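Local coordinates for protein enoyl-CoA hydratase subunit I (Geobacillus kaustophilus, PDB 2PBP) that probably catalyses the hydration of enoyl-CoA thioesters to 3-hydroxyacyl-CoA in beta-oxidation, at residues G16-A21 / E42-N47; V54-G59 / L185-T190; C117-A122 / M191-R196; M166-A171 / N178-P183. All blocks are in the same frame, centred on the assembly; numbering follows the deposited sequence.

In the fold
All four contacts reach one six-stranded mixed sheet of the crotonase fold. Contact 1 lies near one end of it, within the beta-alpha-beta unit formed by strand 15-20, helix 31-46 and strand 52-57. Contacts 2 and 3 share helix 186-198, which packs on strands 52-57 and 119-123; their centres are 9 Å apart. The sheet joins contacts 1 and 2, whose centres lie 14 Å apart, since strands 15-20 and 52-57 are neighbours. Contact 4 reaches the outermost strand 179-181, which pairs with 119-123 of contact 3, and R179 forms a salt bridge with E189 of contact 2. Contacts 1 and 4 do not touch, with nearest atoms about 12 Å apart.

Contact 1 (G16-A21 / E42-N47); sequences GIIELA and EAFDRN
F44 reaches from helix 31-46 down to strand 15-20, packing together the first strand and the helix of a beta-alpha-beta unit completed by strand 52-57. The helical and strand segments run almost exactly antiparallel, at 178°, with 9.6 Å between their axes, and the one aromatic ring bridges much of that gap. Its first torsion, chi1 -83°, sets CG opposite the carbonyl carbon and beside the backbone N, which sends the ring off the helix toward G16. There the backbone has no side chain, and the ring lies directly against the main chain: G16 CA sits over one face, 4.0 Å from the centroid of the F44 ring and 19° off its normal, a CH-pi contact displaced toward the rim. The ring edge has a different neighbour. I17 O lies in the ring plane, where the slightly positive aromatic C-H rim may suit a carbonyl oxygen. I18 supplies the apolar part. Its CG1 lies beside the backbone N, and an extended second torsion lays the CG1-CD1 arm alongside F44, so that the two side chains slide past each other in opposite directions; CD1 of I18 ends 3.8 Å from F44 CD2. The ring also packs on A9 and Q11 of strand 7-12 and on I53 of strand 52-57, while I18 touches A40 and V41 of the helix, so the contact is buried in a hydrophobic layer between helix and sheet. F44 CE2 meets two atoms at the same distance, 3.7 Å: I18 CG1 and I17 O.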
loop_
_atom_site.group_PDB
_atom_site.type_symbol
_atom_site.label_atom_id
_atom_site.label_comp_id
_atom_site.label_asym_id
_atom_site.label_seq_id
_atom_site.Cartn_x
_atom_site.Cartn_y
_atom_site.Cartn_z
ATOM N N GLY A 16 19.013 1.110 15.793
ATOM C CA GLY A 16 19.547 2.371 16.272
ATOM C C GLY A 16 18.407 3.129 16.925
ATOM O O GLY A 16 17.333 3.263 16.339
ATOM N N ILE A 17 18.635 3.613 18.143
ATOM C CA ILE A 17 17.609 4.350 18.870
ATOM C C ILE A 17 17.989 5.816 19.050
ATOM O O ILE A 17 19.107 6.137 19.452
ATOM C CB ILE A 17 17.360 3.738 20.283
ATOM C CG1 ILE A 17 17.038 2.246 20.168
ATOM C CG2 ILE A 17 16.226 4.474 20.980
ATOM C CD1 ILE A 17 15.810 1.843 19.321
ATOM N N ILE A 18 17.052 6.703 18.741
ATOM C CA ILE A 18 17.273 8.126 18.924
ATOM C C ILE A 18 16.190 8.600 19.888
ATOM O O ILE A 18 14.998 8.560 19.578
ATOM C CB ILE A 18 17.166 8.902 17.597
ATOM C CG1 ILE A 18 18.302 8.472 16.658
ATOM C CG2 ILE A 18 17.228 10.395 17.869
ATOM C CD1 ILE A 18 18.128 8.898 15.202
ATOM N N GLU A 19 16.613 9.024 21.072
ATOM C CA GLU A 19 15.688 9.488 22.091
ATOM C C GLU A 19 15.771 11.000 22.243
ATOM O O GLU A 19 16.832 11.537 22.565
ATOM C CB GLU A 19 16.010 8.803 23.428
ATOM C CG GLU A 19 15.299 9.392 24.636
ATOM C CD GLU A 19 15.712 8.721 25.937
ATOM O OE1 GLU A 19 16.873 8.266 26.029
ATOM O OE2 GLU A 19 14.884 8.662 26.871
ATOM N N LEU A 20 14.662 11.689 21.986
ATOM C CA LEU A 20 14.643 13.140 22.150
ATOM C C LEU A 20 14.863 13.328 23.646
ATOM O O LEU A 20 14.151 12.731 24.459
ATOM C CB LEU A 20 13.291 13.716 21.719
ATOM C CG LEU A 20 12.829 13.301 20.317
ATOM C CD1 LEU A 20 11.614 14.124 19.910
ATOM C CD2 LEU A 20 13.958 13.500 19.321
ATOM N N ALA A 21 15.842 14.153 24.007
ATOM C CA ALA A 21 16.187 14.347 25.410
ATOM C C ALA A 21 15.989 15.731 26.024
ATOM O O ALA A 21 16.875 16.236 26.718
ATOM C CB ALA A 21 17.626 13.893 25.635
ATOM N N GLU A 42 20.571 10.676 9.887
ATOM C CA GLU A 42 21.388 10.458 8.702
ATOM C C GLU A 42 22.616 9.615 9.043
ATOM O O GLU A 42 23.072 8.822 8.223
ATOM C CB GLU A 42 21.800 11.794 8.069
ATOM C CG GLU A 42 20.614 12.592 7.521
ATOM C CD GLU A 42 21.036 13.786 6.686
ATOM O OE1 GLU A 42 22.123 14.343 6.950
ATOM O OE2 GLU A 42 20.276 14.178 5.776
ATOM N N ALA A 43 23.131 9.771 10.258
ATOM C CA ALA A 43 24.294 9.000 10.690
ATOM C C ALA A 43 23.939 7.513 10.741
ATOM O O ALA A 43 24.671 6.671 10.218
ATOM C CB ALA A 43 24.756 9.475 12.055
ATOM N N PHE A 44 22.814 7.192 11.374
ATOM C CA PHE A 44 22.371 5.805 11.464
ATOM C C PHE A 44 21.991 5.275 10.079
ATOM O O PHE A 44 22.178 4.096 9.786
ATOM C CB PHE A 44 21.155 5.671 12.395
ATOM C CG PHE A 44 21.496 5.595 13.866
ATOM C CD1 PHE A 44 22.699 5.039 14.298
ATOM C CD2 PHE A 44 20.578 6.022 14.823
ATOM C CE1 PHE A 44 22.977 4.906 15.659
ATOM C CE2 PHE A 44 20.844 5.894 16.187
ATOM C CZ PHE A 44 22.048 5.334 16.606
ATOM N N ASP A 45 21.449 6.148 9.234
ATOM C CA ASP A 45 21.036 5.757 7.885
ATOM C C ASP A 45 22.242 5.320 7.052
ATOM O O ASP A 45 22.132 4.408 6.229
ATOM C CB ASP A 45 20.298 6.922 7.204
ATOM C CG ASP A 45 19.553 6.502 5.937
ATOM O OD1 ASP A 45 19.142 5.329 5.822
ATOM O OD2 ASP A 45 19.357 7.362 5.052
ATOM N N ARG A 46 23.389 5.957 7.283
ATOM C CA ARG A 46 24.620 5.635 6.555
ATOM C C ARG A 46 25.338 4.406 7.124
ATOM O O ARG A 46 26.181 3.808 6.452
ATOM C CB ARG A 46 25.594 6.819 6.591
ATOM C CG ARG A 46 25.073 8.122 6.002
ATOM C CD ARG A 46 26.189 9.166 5.925
ATOM N NE ARG A 46 26.698 9.569 7.238
ATOM C CZ ARG A 46 26.227 10.591 7.949
ATOM N NH1 ARG A 46 25.228 11.327 7.482
ATOM N NH2 ARG A 46 26.757 10.880 9.129
ATOM N N ASN A 47 25.011 4.042 8.362
ATOM C CA ASN A 47 25.627 2.900 9.042
ATOM C C ASN A 47 24.943 1.593 8.631
ATOM O O ASN A 47 23.810 1.328 9.028
ATOM C CB ASN A 47 25.508 3.078 10.562
ATOM C CG ASN A 47 26.351 2.080 11.343
ATOM O OD1 ASN A 47 26.656 0.989 10.863
ATOM N ND2 ASN A 47 26.717 2.450 12.566
#

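Contact 2 (V54-G59 / L185-T190); sequences VLTGRG and LLMEET
This is a buried helix-on-sheet contact: V54 and T56 of strand 52-57 meet T190 and M187 on the first turns of helix 186-198, which packs on one face of the six-stranded sheet. Two side-chain pairs carry it, one at each end. At the first, V54 and T190 cross obliquely, and the threonine offers its methyl, with CG2 of T190 3.9 Å from V54 CG1 and 4.1 Å from V54 CG2, touching both branches of the valine. That choice of branch follows from chi1 -58°, which puts T190 CG2 anti to the backbone N and turns OG1 back onto the helix. T190 OG1 donates to L186 O at 2.8 Å, from 42° above the carbonyl plane, and the same oxygen also accepts the helical bond from T190 N. At the second pair T56 and M187 reach toward each other, tip to tip. The M187 chain is bent at both chi2 and chi3, which brings its sulfur over the strand, 3.9 Å between M187 SD and T56 OG1. The T56 hydroxyl is hydrogen-bonded elsewhere, to A101 O on the adjoining strand 98-102. Strand 98-102 also takes part: T190 packs on I99 and A101, and M187 on A101. With the T190 hydroxyl spent on its own helix and that of T56 on the sheet, methyl meets methyl at one pair, and the sulfur meets the threonine's hydroxyl and methyl end at the other, with no hydrogen bond between the segments; the fit rests on shape and dispersion, with little directional chemistry to fix the helix on the strand.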
loop_
_atom_site.group_PDB
_atom_site.type_symbol
_atom_site.label_atom_id
_atom_site.label_comp_id
_atom_site.label_asym_id
_atom_site.label_seq_id
_atom_site.Cartn_x
_atom_site.Cartn_y
_atom_site.Cartn_z
ATOM N N VAL A 54 14.699 3.662 15.444
ATOM C CA VAL A 54 13.530 3.927 16.275
ATOM C C VAL A 54 13.651 5.309 16.907
ATOM O O VAL A 54 14.688 5.645 17.479
ATOM C CB VAL A 54 13.388 2.876 17.404
ATOM C CG1 VAL A 54 12.268 3.279 18.362
ATOM C CG2 VAL A 54 13.101 1.507 16.805
ATOM N N LEU A 55 12.596 6.107 16.780
ATOM C CA LEU A 55 12.570 7.443 17.360
ATOM C C LEU A 55 11.582 7.423 18.516
ATOM O O LEU A 55 10.492 6.861 18.398
ATOM C CB LEU A 55 12.095 8.484 16.345
ATOM C CG LEU A 55 12.820 8.651 15.011
ATOM C CD1 LEU A 55 12.206 9.832 14.270
ATOM C CD2 LEU A 55 14.303 8.878 15.242
ATOM N N THR A 56 11.962 8.034 19.631
ATOM C CA THR A 56 11.074 8.093 20.778
ATOM C C THR A 56 11.452 9.292 21.640
ATOM O O THR A 56 12.514 9.888 21.457
ATOM C CB THR A 56 11.144 6.791 21.609
ATOM O OG1 THR A 56 9.997 6.710 22.462
ATOM C CG2 THR A 56 12.404 6.761 22.464
ATOM N N GLY A 57 10.577 9.652 22.570
ATOM C CA GLY A 57 10.852 10.790 23.424
ATOM C C GLY A 57 11.027 10.436 24.884
ATOM O O GLY A 57 10.453 9.468 25.380
ATOM N N ARG A 58 11.838 11.225 25.578
ATOM C CA ARG A 58 12.078 11.010 26.996
ATOM C C ARG A 58 11.003 11.767 27.767
ATOM O O ARG A 58 10.568 12.839 27.348
ATOM C CB ARG A 58 13.467 11.528 27.373
ATOM C CG ARG A 58 13.861 11.297 28.824
ATOM C CD ARG A 58 15.275 11.802 29.085
ATOM N NE ARG A 58 16.273 11.071 28.308
ATOM C CZ ARG A 58 17.570 11.367 28.290
ATOM N NH1 ARG A 58 18.029 12.386 29.005
ATOM N NH2 ARG A 58 18.408 10.644 27.563
ATOM N N GLY A 59 10.564 11.208 28.889
ATOM C CA GLY A 59 9.544 11.878 29.676
ATOM C C GLY A 59 8.134 11.495 29.274
ATOM O O GLY A 59 7.913 10.419 28.721
ATOM N N LEU A 185 4.850 -0.969 28.207
ATOM C CA LEU A 185 5.194 -2.015 27.245
ATOM C C LEU A 185 5.625 -1.447 25.896
ATOM O O LEU A 185 6.086 -2.185 25.028
ATOM C CB LEU A 185 3.997 -2.945 27.019
ATOM C CG LEU A 185 3.484 -3.744 28.217
ATOM C CD1 LEU A 185 2.248 -4.541 27.809
ATOM C CD2 LEU A 185 4.580 -4.667 28.716
ATOM N N LEU A 186 5.479 -0.137 25.725
ATOM C CA LEU A 186 5.818 0.515 24.461
ATOM C C LEU A 186 7.205 0.202 23.892
ATOM O O LEU A 186 7.319 -0.294 22.768
ATOM C CB LEU A 186 5.658 2.035 24.590
ATOM C CG LEU A 186 6.062 2.826 23.339
ATOM C CD1 LEU A 186 5.198 2.394 22.160
ATOM C CD2 LEU A 186 5.916 4.309 23.599
ATOM N N MET A 187 8.256 0.497 24.650
ATOM C CA MET A 187 9.611 0.249 24.161
ATOM C C MET A 187 9.891 -1.227 23.933
ATOM O O MET A 187 10.501 -1.603 22.931
ATOM C CB MET A 187 10.653 0.836 25.117
ATOM C CG MET A 187 10.714 2.357 25.091
ATOM S SD MET A 187 10.814 3.017 23.401
ATOM C CE MET A 187 12.446 2.494 22.920
ATOM N N GLU A 188 9.446 -2.065 24.865
ATOM C CA GLU A 188 9.651 -3.501 24.743
ATOM C C GLU A 188 9.020 -4.006 23.451
ATOM O O GLU A 188 9.651 -4.735 22.678
ATOM C CB GLU A 188 9.017 -4.222 25.930
ATOM C CG GLU A 188 9.111 -5.730 25.854
ATOM C CD GLU A 188 8.222 -6.410 26.876
ATOM O OE1 GLU A 188 8.314 -6.053 28.067
ATOM O OE2 GLU A 188 7.437 -7.299 26.487
ATOM N N GLU A 189 7.769 -3.620 23.218
ATOM C CA GLU A 189 7.062 -4.044 22.016
ATOM C C GLU A 189 7.691 -3.470 20.748
ATOM O O GLU A 189 7.830 -4.175 19.750
ATOM C CB GLU A 189 5.589 -3.636 22.091
ATOM C CG GLU A 189 4.791 -4.400 23.143
ATOM C CD GLU A 189 4.755 -5.895 22.877
ATOM O OE1 GLU A 189 4.418 -6.287 21.741
ATOM O OE2 GLU A 189 5.058 -6.680 23.803
ATOM N N THR A 190 8.065 -2.196 20.786
ATOM C CA THR A 190 8.675 -1.558 19.620
ATOM C C THR A 190 10.012 -2.208 19.272
ATOM O O THR A 190 10.294 -2.473 18.105
ATOM C CB THR A 190 8.906 -0.047 19.850
ATOM O OG1 THR A 190 7.658 0.588 20.156
ATOM C CG2 THR A 190 9.490 0.597 18.598
#

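Contact 3 (C117-A122 / M191-R196)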
loop_
_atom_site.group_PDB
_atom_site.type_symbol
_atom_site.label_atom_id
_atom_site.label_comp_id
_atom_site.label_asym_id
_atom_site.label_seq_id
_atom_site.Cartn_x
_atom_site.Cartn_y
_atom_site.Cartn_z
ATOM N N CYS A 117 7.968 8.879 9.927
ATOM C CA CYS A 117 8.475 7.524 10.103
ATOM C C CYS A 117 7.644 6.563 9.256
ATOM O O CYS A 117 6.571 6.926 8.778
ATOM C CB CYS A 117 8.424 7.126 11.579
ATOM S SG CYS A 117 9.567 8.103 12.602
ATOM N N ASP A 118 8.141 5.344 9.068
ATOM C CA ASP A 118 7.441 4.352 8.250
ATOM C C ASP A 118 6.328 3.609 8.973
ATOM O O ASP A 118 5.324 3.230 8.361
ATOM C CB ASP A 118 8.443 3.342 7.700
ATOM C CG ASP A 118 9.582 4.010 6.969
ATOM O OD1 ASP A 118 9.299 4.800 6.042
ATOM O OD2 ASP A 118 10.754 3.752 7.322
ATOM N N LEU A 119 6.528 3.378 10.263
ATOM C CA LEU A 119 5.549 2.689 11.094
ATOM C C LEU A 119 5.484 3.440 12.406
ATOM O O LEU A 119 6.476 4.034 12.838
ATOM C CB LEU A 119 5.981 1.249 11.385
ATOM C CG LEU A 119 6.238 0.283 10.228
ATOM C CD1 LEU A 119 6.756 -1.034 10.780
ATOM C CD2 LEU A 119 4.959 0.067 9.437
ATOM N N ILE A 120 4.322 3.404 13.048
ATOM C CA ILE A 120 4.161 4.079 14.328
ATOM C C ILE A 120 3.573 3.125 15.367
ATOM O O ILE A 120 2.503 2.559 15.160
ATOM C CB ILE A 120 3.220 5.301 14.217
ATOM C CG1 ILE A 120 3.759 6.305 13.195
ATOM C CG2 ILE A 120 3.065 5.958 15.584
ATOM C CD1 ILE A 120 2.756 7.365 12.742
ATOM N N VAL A 121 4.290 2.936 16.470
ATOM C CA VAL A 121 3.812 2.098 17.566
ATOM C C VAL A 121 3.523 3.126 18.645
ATOM O O VAL A 121 4.411 3.891 19.025
ATOM C CB VAL A 121 4.889 1.124 18.069
ATOM C CG1 VAL A 121 4.359 0.342 19.266
ATOM C CG2 VAL A 121 5.294 0.176 16.950
ATOM N N ALA A 122 2.288 3.155 19.135
ATOM C CA ALA A 122 1.922 4.151 20.128
ATOM C C ALA A 122 1.488 3.613 21.475
ATOM O O ALA A 122 0.942 2.516 21.588
ATOM C CB ALA A 122 0.821 5.055 19.566
ATOM N N MET A 191 10.834 -2.468 20.285
ATOM C CA MET A 191 12.133 -3.087 20.046
ATOM C C MET A 191 11.989 -4.519 19.535
ATOM O O MET A 191 12.817 -4.993 18.756
ATOM C CB MET A 191 12.979 -3.061 21.320
ATOM C CG MET A 191 13.401 -1.661 21.744
ATOM S SD MET A 191 14.305 -0.782 20.442
ATOM C CE MET A 191 15.805 -1.771 20.349
ATOM N N ARG A 192 10.944 -5.210 19.976
ATOM C CA ARG A 192 10.721 -6.572 19.517
ATOM C C ARG A 192 10.384 -6.527 18.030
ATOM O O ARG A 192 10.887 -7.329 17.242
ATOM C CB ARG A 192 9.574 -7.220 20.292
ATOM C CG ARG A 192 9.277 -8.644 19.870
ATOM C CD ARG A 192 8.421 -9.356 20.904
ATOM N NE ARG A 192 9.077 -9.393 22.208
ATOM C CZ ARG A 192 8.653 -8.730 23.278
ATOM N NH1 ARG A 192 7.568 -7.973 23.205
ATOM N NH2 ARG A 192 9.317 -8.821 24.424
ATOM N N LEU A 193 9.535 -5.576 17.652
ATOM C CA LEU A 193 9.137 -5.410 16.259
ATOM C C LEU A 193 10.349 -5.036 15.406
ATOM O O LEU A 193 10.567 -5.605 14.333
ATOM C CB LEU A 193 8.069 -4.318 16.137
ATOM C CG LEU A 193 7.694 -3.892 14.716
ATOM C CD1 LEU A 193 7.107 -5.077 13.955
ATOM C CD2 LEU A 193 6.697 -2.741 14.776
ATOM N N ALA A 194 11.137 -4.079 15.892
ATOM C CA ALA A 194 12.327 -3.635 15.173
ATOM C C ALA A 194 13.301 -4.799 15.033
ATOM O O ALA A 194 13.945 -4.961 13.995
ATOM C CB ALA A 194 12.987 -2.477 15.917
ATOM N N GLY A 195 13.400 -5.604 16.089
ATOM C CA GLY A 195 14.281 -6.756 16.071
ATOM C C GLY A 195 13.874 -7.726 14.980
ATOM O O GLY A 195 14.725 -8.261 14.263
ATOM N N ARG A 196 12.572 -7.957 14.848
ATOM C CA ARG A 196 12.074 -8.863 13.823
ATOM C C ARG A 196 12.364 -8.308 12.431
ATOM O O ARG A 196 12.760 -9.051 11.534
ATOM C CB ARG A 196 10.571 -9.096 13.989
ATOM C CG ARG A 196 10.217 -10.014 15.151
ATOM C CD ARG A 196 8.815 -10.581 14.983
ATOM N NE ARG A 196 7.767 -9.602 15.251
ATOM C CZ ARG A 196 7.259 -9.363 16.457
ATOM N NH1 ARG A 196 7.700 -10.036 17.510
ATOM N NH2 ARG A 196 6.306 -8.454 16.610
#
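L193 carries the contact from the helix side, with V121 and L119 of strand 119-123 beneath it. One branch does the touching: CD2 of L193 comes 3.9 Å from V121 CG2 and 4.3 Å from L119 CD1, bridging two residues that point to the same side of the strand, with I120 turned to the other. The leucine is placed by chi1 172°, which takes CG anti to the backbone N and swings the branched end down from the helix. L193 and V121 then slide past each other in opposite directions, methyl alongside methyl. The valine presents CG2, the branch lying opposite its carbonyl carbon. L119 also reaches toward the helix, and its CD1 meets L193 CD2 more loosely. The backbones stay well apart, 9.3 Å between the CA atoms of V121 and L193, and side chains span the gap. The apolar patch continues beyond these three residues: V121 also packs on L186 and T190 of the same helix, L119 on L197, and both on I99 of the neighbouring strand 98-102. The second subunit also reaches the strand segment: its K154 donates to C117 O and packs on L119 and I120. Wholly apolar at its centre and without a hydrogen bond between its parts, the arrangement is a helix packed on one face of a parallel beta region, as in the spiral alpha/beta core of the crotonase fold.

Contact 4 (M166-A171 / N178-P183); sequences MSAKEA and NRVVSP
The flat group in this contact is the A168-K169 peptide, and V180 lies over one face of it. V180 CG2 is above the peptide plane, nearly over the carbonyl oxygen and 3.8 Å from A168 O, with K169 N farther away at 4.5 Å. Beside the peptide, A168 CB lies near both methyls of the valine, 4.0 Å from V180 CG2 and 4.1 Å from V180 CG1. At chi1 -179° CG1 stands anti to the backbone N, and both methyls face the start of helix 168-173. The helix begins at S167, whose OG caps it through a weak bond from E170 N. K169 comes in at the rim: its chain leaves extended and then bends twice (chi2 53°, chi3 59°), bringing its end nearer V180, while NZ pairs with E172. The contact thus joins the first turn of a short helix to strand 179-181, the outermost strand of the six-stranded sheet, across a six-residue link. S124 also touches V180. No hydrogen bond crosses between the segments; the contact between them is van der Waals, two valine methyls against an alanine and a peptide face, leaving the charged lysine end to interact with its own helix.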
loop_
_atom_site.group_PDB
_atom_site.type_symbol
_atom_site.label_atom_id
_atom_site.label_comp_id
_atom_site.label_asym_id
_atom_site.label_seq_id
_atom_site.Cartn_x
_atom_site.Cartn_y
_atom_site.Cartn_z
ATOM N N MET A 166 -6.169 13.855 18.644
ATOM C CA MET A 166 -6.613 12.536 18.225
ATOM C C MET A 166 -6.015 11.495 19.177
ATOM O O MET A 166 -4.816 11.513 19.450
ATOM C CB MET A 166 -6.132 12.296 16.791
ATOM C CG MET A 166 -6.612 11.026 16.135
ATOM S SD MET A 166 -5.741 10.810 14.573
ATOM C CE MET A 166 -6.559 12.027 13.536
ATOM N N SER A 167 -6.849 10.598 19.696
ATOM C CA SER A 167 -6.349 9.571 20.606
ATOM C C SER A 167 -5.588 8.517 19.808
ATOM O O SER A 167 -5.752 8.406 18.594
ATOM C CB SER A 167 -7.506 8.900 21.352
ATOM O OG SER A 167 -8.340 8.200 20.451
ATOM N N ALA A 168 -4.756 7.740 20.493
ATOM C CA ALA A 168 -3.992 6.695 19.829
ATOM C C ALA A 168 -4.934 5.697 19.165
ATOM O O ALA A 168 -4.674 5.229 18.058
ATOM C CB ALA A 168 -3.093 5.984 20.834
ATOM N N LYS A 169 -6.037 5.381 19.838
ATOM C CA LYS A 169 -7.001 4.430 19.299
ATOM C C LYS A 169 -7.628 4.849 17.969
ATOM O O LYS A 169 -7.740 4.032 17.059
ATOM C CB LYS A 169 -8.106 4.147 20.324
ATOM C CG LYS A 169 -9.142 3.130 19.853
ATOM C CD LYS A 169 -8.490 1.833 19.369
ATOM C CE LYS A 169 -7.649 1.175 20.456
ATOM N NZ LYS A 169 -6.913 -0.021 19.945
ATOM N N GLU A 170 -8.043 6.107 17.839
ATOM C CA GLU A 170 -8.643 6.520 16.578
ATOM C C GLU A 170 -7.576 6.600 15.500
ATOM O O GLU A 170 -7.850 6.344 14.329
ATOM C CB GLU A 170 -9.350 7.872 16.692
ATOM C CG GLU A 170 -10.366 8.066 15.569
ATOM C CD GLU A 170 -11.034 9.422 15.586
ATOM O OE1 GLU A 170 -11.221 9.981 16.685
ATOM O OE2 GLU A 170 -11.387 9.919 14.494
ATOM N N ALA A 171 -6.359 6.956 15.903
ATOM C CA ALA A 171 -5.249 7.048 14.964
ATOM C C ALA A 171 -4.998 5.667 14.363
ATOM O O ALA A 171 -4.680 5.540 13.182
ATOM C CB ALA A 171 -3.997 7.553 15.674
ATOM N N ASN A 178 0.116 1.882 13.686
ATOM C CA ASN A 178 0.101 0.447 13.417
ATOM C C ASN A 178 -0.406 -0.396 14.585
ATOM O O ASN A 178 -1.090 -1.404 14.382
ATOM C CB ASN A 178 1.499 -0.005 12.992
ATOM C CG ASN A 178 1.897 0.548 11.625
ATOM O OD1 ASN A 178 1.495 0.023 10.585
ATOM N ND2 ASN A 178 2.675 1.622 11.625
ATOM N N ARG A 179 -0.071 0.007 15.806
ATOM C CA ARG A 179 -0.525 -0.714 16.989
ATOM C C ARG A 179 -0.412 0.151 18.234
ATOM O O ARG A 179 0.409 1.071 18.300
ATOM C CB ARG A 179 0.278 -2.004 17.186
ATOM C CG ARG A 179 1.701 -1.797 17.661
ATOM C CD ARG A 179 2.373 -3.126 17.976
ATOM N NE ARG A 179 1.598 -3.924 18.924
ATOM C CZ ARG A 179 2.051 -5.019 19.527
ATOM N NH1 ARG A 179 3.282 -5.450 19.284
ATOM N NH2 ARG A 179 1.274 -5.685 20.370
ATOM N N VAL A 180 -1.244 -0.157 19.223
ATOM C CA VAL A 180 -1.267 0.582 20.476
ATOM C C VAL A 180 -1.019 -0.373 21.638
ATOM O O VAL A 180 -1.588 -1.465 21.688
ATOM C CB VAL A 180 -2.635 1.270 20.681
ATOM C CG1 VAL A 180 -2.637 2.062 21.976
ATOM C CG2 VAL A 180 -2.942 2.171 19.491
ATOM N N VAL A 181 -0.161 0.036 22.562
ATOM C CA VAL A 181 0.147 -0.780 23.729
ATOM C C VAL A 181 0.241 0.098 24.967
ATOM O O VAL A 181 0.408 1.313 24.868
ATOM C CB VAL A 181 1.476 -1.542 23.556
ATOM C CG1 VAL A 181 1.344 -2.570 22.439
ATOM C CG2 VAL A 181 2.600 -0.565 23.252
ATOM N N SER A 182 0.125 -0.523 26.134
ATOM C CA SER A 182 0.201 0.206 27.391
ATOM C C SER A 182 1.565 0.886 27.501
ATOM O O SER A 182 2.561 0.392 26.974
ATOM C CB SER A 182 -0.014 -0.755 28.563
ATOM O OG SER A 182 -0.169 -0.047 29.780
ATOM N N PRO A 183 1.626 2.037 28.190
ATOM C CA PRO A 183 2.867 2.799 28.371
ATOM C C PRO A 183 4.115 2.006 28.749
ATOM O O PRO A 183 5.166 2.165 28.124
ATOM C CB PRO A 183 2.487 3.814 29.446
ATOM C CG PRO A 183 1.057 4.090 29.130
ATOM C CD PRO A 183 0.499 2.712 28.860
#